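Local coordinates for extracellular solute-binding protein, family 5 (PDB 6WM6) that binds EDTA and other aminopolycarboxylates in the periplasm, consistent with delivering them to an ABC transporter for uptake, at residues D335-T340 and P526-P531. Residues are numbered along the deposited sequence; the frame is centred on the assembly and turned at random.
Sequences DLKAKT and PIYQLP
Helix segment 335-340 runs nearly alongside strand segment 526-531, the two axes 9.5 Å apart at closest approach and 28° from parallel, with Lys-337 and Tyr-528 nearest in register. Tyr-528 bridges most of the gap. Its CG stands between the backbone N and the carbonyl carbon (chi1 62°), which sends the ring out from the strand to the last turn of the helix. There its OH lies 2.8 Å from Thr-340 OG1, which sits at the ring edge, in the ring plane. Thr-340 OG1 itself donates to Leu-336 O, one turn earlier, at 2.6 Å, tilted out of the carbonyl plane. Lys-337 meets the ring with the base of its side chain: CG approaches Tyr-528 CD2 obliquely at 3.9 Å, while the chain, bent at chi3 and chi4, carries NZ away to a salt bridge with Asp-342. Toward the start of the strand segment, Leu-336 CD2 meets Ile-527 CG2 at 4.1 Å, the side chains crossing at about a right angle; both also touch Met-421 of helix 416-429. Trp-348 meets the tyrosine ring with its plane nearly perpendicular. Replacing Tyr-528 with an alanine would probably open a gap between helix and strand and leave Thr-340 OG1 without its phenol partner. This is helix-on-sheet packing in the solute-binding fold: backbone hydrogen bonds tie Ile-527 and Tyr-528 to Tyr-307 of strand 305-311, while a buried phenol reaches a threonine hydroxyl that is also bonded to its own helix backbone, so apolar packing and a polar contact meet at the same ring.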
ATOM      1  N   ASP A 335      12.466  21.980  -7.092  1.00 22.94           N
ATOM      2  CA  ASP A 335      11.364  22.936  -7.120  1.00 25.13           C
ATOM      3  C   ASP A 335      10.030  22.241  -6.906  1.00 22.80           C
ATOM      4  O   ASP A 335       9.145  22.760  -6.220  1.00 25.47           O
ATOM      5  CB  ASP A 335      11.358  23.670  -8.464  1.00 25.52           C
ATOM      6  CG  ASP A 335      10.299  24.760  -8.521  1.00 27.74           C
ATOM      7  OD1 ASP A 335      10.467  25.773  -7.802  1.00 30.51           O
ATOM      8  OD2 ASP A 335       9.290  24.601  -9.253  1.00 26.45           O
ATOM      9  N   LEU A 336       9.854  21.059  -7.486  1.00 23.84           N
ATOM     10  CA  LEU A 336       8.619  20.318  -7.307  1.00 23.96           C
ATOM     11  C   LEU A 336       8.338  20.105  -5.824  1.00 22.58           C
ATOM     12  O   LEU A 336       7.222  20.332  -5.337  1.00 24.54           O
ATOM     13  CB  LEU A 336       8.767  18.979  -8.024  1.00 34.36           C
ATOM     14  CG  LEU A 336       7.563  18.240  -8.554  1.00 33.28           C
ATOM     15  CD1 LEU A 336       6.695  19.096  -9.432  1.00 28.92           C
ATOM     16  CD2 LEU A 336       8.083  17.048  -9.348  1.00 25.95           C
ATOM     17  N   LYS A 337       9.349  19.651  -5.081  1.00 21.05           N
ATOM     18  CA  LYS A 337       9.177  19.405  -3.659  1.00 21.74           C
ATOM     19  C   LYS A 337       9.100  20.710  -2.872  1.00 19.68           C
ATOM     20  O   LYS A 337       8.340  20.799  -1.908  1.00 20.09           O
ATOM     21  CB  LYS A 337      10.325  18.516  -3.170  1.00 22.02           C
ATOM     22  CG  LYS A 337      10.097  17.914  -1.796  1.00 20.89           C
ATOM     23  CD  LYS A 337      11.175  16.891  -1.405  1.00 20.48           C
ATOM     24  CE  LYS A 337      12.501  17.520  -1.068  1.00 21.29           C
ATOM     25  NZ  LYS A 337      12.468  18.228   0.250  1.00 21.29           N
ATOM     26  N   ALA A 338       9.859  21.730  -3.289  1.00 20.81           N
ATOM     27  CA  ALA A 338       9.830  23.025  -2.614  1.00 21.34           C
ATOM     28  C   ALA A 338       8.459  23.675  -2.683  1.00 23.17           C
ATOM     29  O   ALA A 338       8.051  24.374  -1.736  1.00 25.66           O
ATOM     30  CB  ALA A 338      10.860  23.974  -3.232  1.00 23.53           C
ATOM     31  N   LYS A 339       7.725  23.456  -3.771  1.00 22.21           N
ATOM     32  CA  LYS A 339       6.427  24.088  -3.944  1.00 22.69           C
ATOM     33  C   LYS A 339       5.274  23.304  -3.344  1.00 23.37           C
ATOM     34  O   LYS A 339       4.240  23.892  -3.008  1.00 28.02           O
ATOM     35  CB  LYS A 339       6.146  24.292  -5.441  1.00 24.46           C
ATOM     36  CG  LYS A 339       7.111  25.207  -6.163  1.00 36.17           C
ATOM     37  CD  LYS A 339       6.691  26.654  -6.040  1.00 49.96           C
ATOM     38  CE  LYS A 339       7.525  27.552  -6.953  1.00 50.91           C
ATOM     39  NZ  LYS A 339       8.951  27.617  -6.533  1.00 57.18           N
ATOM     40  N   THR A 340       5.400  21.982  -3.190  1.00 21.04           N
ATOM     41  CA  THR A 340       4.275  21.145  -2.829  1.00 22.23           C
ATOM     42  C   THR A 340       4.400  20.430  -1.491  1.00 28.08           C
ATOM     43  O   THR A 340       3.381  19.966  -0.966  1.00 37.38           O
ATOM     44  CB  THR A 340       4.013  20.078  -3.914  1.00 25.91           C
ATOM     45  OG1 THR A 340       5.180  19.248  -4.042  1.00 26.96           O
ATOM     46  CG2 THR A 340       3.706  20.725  -5.244  1.00 25.78           C
ATOM     47  N   PRO A 526      10.368   8.524 -10.016  1.00 14.54           N
ATOM     48  CA  PRO A 526       9.902   8.650  -8.631  1.00 14.34           C
ATOM     49  C   PRO A 526      10.021  10.085  -8.165  1.00 14.78           C
ATOM     50  O   PRO A 526      10.938  10.810  -8.568  1.00 15.95           O
ATOM     51  CB  PRO A 526      10.867   7.736  -7.858  1.00 16.02           C
ATOM     52  CG  PRO A 526      12.187   7.841  -8.640  1.00 16.54           C
ATOM     53  CD  PRO A 526      11.770   8.053 -10.098  1.00 15.56           C
ATOM     54  N   ILE A 527       9.100  10.487  -7.284  1.00 15.42           N
ATOM     55  CA  ILE A 527       9.014  11.873  -6.808  1.00 14.18           C
ATOM     56  C   ILE A 527       9.293  11.916  -5.302  1.00 14.35           C
ATOM     57  O   ILE A 527      10.412  12.204  -4.878  1.00 15.38           O
ATOM     58  CB  ILE A 527       7.693  12.514  -7.252  1.00 15.15           C
ATOM     59  CG1 ILE A 527       7.585  12.505  -8.791  1.00 16.45           C
ATOM     60  CG2 ILE A 527       7.592  13.941  -6.740  1.00 17.99           C
ATOM     61  CD1 ILE A 527       6.219  12.880  -9.345  1.00 17.98           C
ATOM     62  N   TYR A 528       8.300  11.634  -4.472  1.00 15.08           N
ATOM     63  CA  TYR A 528       8.493  11.588  -3.019  1.00 14.61           C
ATOM     64  C   TYR A 528       7.283  10.899  -2.406  1.00 14.49           C
ATOM     65  O   TYR A 528       6.227  10.749  -3.031  1.00 15.34           O
ATOM     66  CB  TYR A 528       8.743  12.970  -2.417  1.00 15.81           C
ATOM     67  CG  TYR A 528       7.651  13.990  -2.567  1.00 16.57           C
ATOM     68  CD1 TYR A 528       6.440  13.847  -1.900  1.00 17.43           C
ATOM     69  CD2 TYR A 528       7.817  15.138  -3.365  1.00 17.19           C
ATOM     70  CE1 TYR A 528       5.416  14.785  -2.008  1.00 18.50           C
ATOM     71  CE2 TYR A 528       6.796  16.062  -3.484  1.00 17.72           C
ATOM     72  CZ  TYR A 528       5.616  15.883  -2.816  1.00 18.62           C
ATOM     73  OH  TYR A 528       4.571  16.797  -2.900  1.00 24.27           O
ATOM     74  N   GLN A 529       7.446  10.502  -1.146  1.00 15.82           N
ATOM     75  CA  GLN A 529       6.401   9.801  -0.405  1.00 14.96           C
ATOM     76  C   GLN A 529       5.258  10.722  -0.013  1.00 14.71           C
ATOM     77  O   GLN A 529       5.454  11.872   0.393  1.00 16.50           O
ATOM     78  CB  GLN A 529       7.020   9.211   0.864  1.00 14.52           C
ATOM     79  CG  GLN A 529       7.923   7.997   0.630  1.00 15.33           C
ATOM     80  CD  GLN A 529       8.823   7.782   1.803  1.00 14.46           C
ATOM     81  OE1 GLN A 529       9.883   8.398   1.907  1.00 16.39           O
ATOM     82  NE2 GLN A 529       8.433   6.867   2.673  1.00 15.44           N
ATOM     83  N   LEU A 530       4.037  10.198  -0.087  1.00 15.27           N
ATOM     84  CA  LEU A 530       2.891  10.923   0.412  1.00 14.45           C
ATOM     85  C   LEU A 530       2.970  11.052   1.925  1.00 16.00           C
ATOM     86  O   LEU A 530       3.419  10.135   2.606  1.00 16.90           O
ATOM     87  CB  LEU A 530       1.586  10.206   0.062  1.00 17.25           C
ATOM     88  CG  LEU A 530       1.076  10.345  -1.373  1.00 17.06           C
ATOM     89  CD1 LEU A 530       1.963   9.694  -2.397  1.00 19.14           C
ATOM     90  CD2 LEU A 530      -0.334   9.745  -1.459  1.00 20.30           C
ATOM     91  N   PRO A 531       2.484  12.145   2.487  1.00 16.10           N
ATOM     92  CA  PRO A 531       2.327  12.208   3.946  1.00 16.49           C
ATOM     93  C   PRO A 531       1.060  11.507   4.384  1.00 16.73           C
ATOM     94  O   PRO A 531       0.007  11.637   3.768  1.00 18.20           O
ATOM     95  CB  PRO A 531       2.233  13.715   4.219  1.00 18.83           C
ATOM     96  CG  PRO A 531       1.604  14.274   2.967  1.00 22.90           C
ATOM     97  CD  PRO A 531       2.140  13.426   1.820  1.00 19.87           C
TER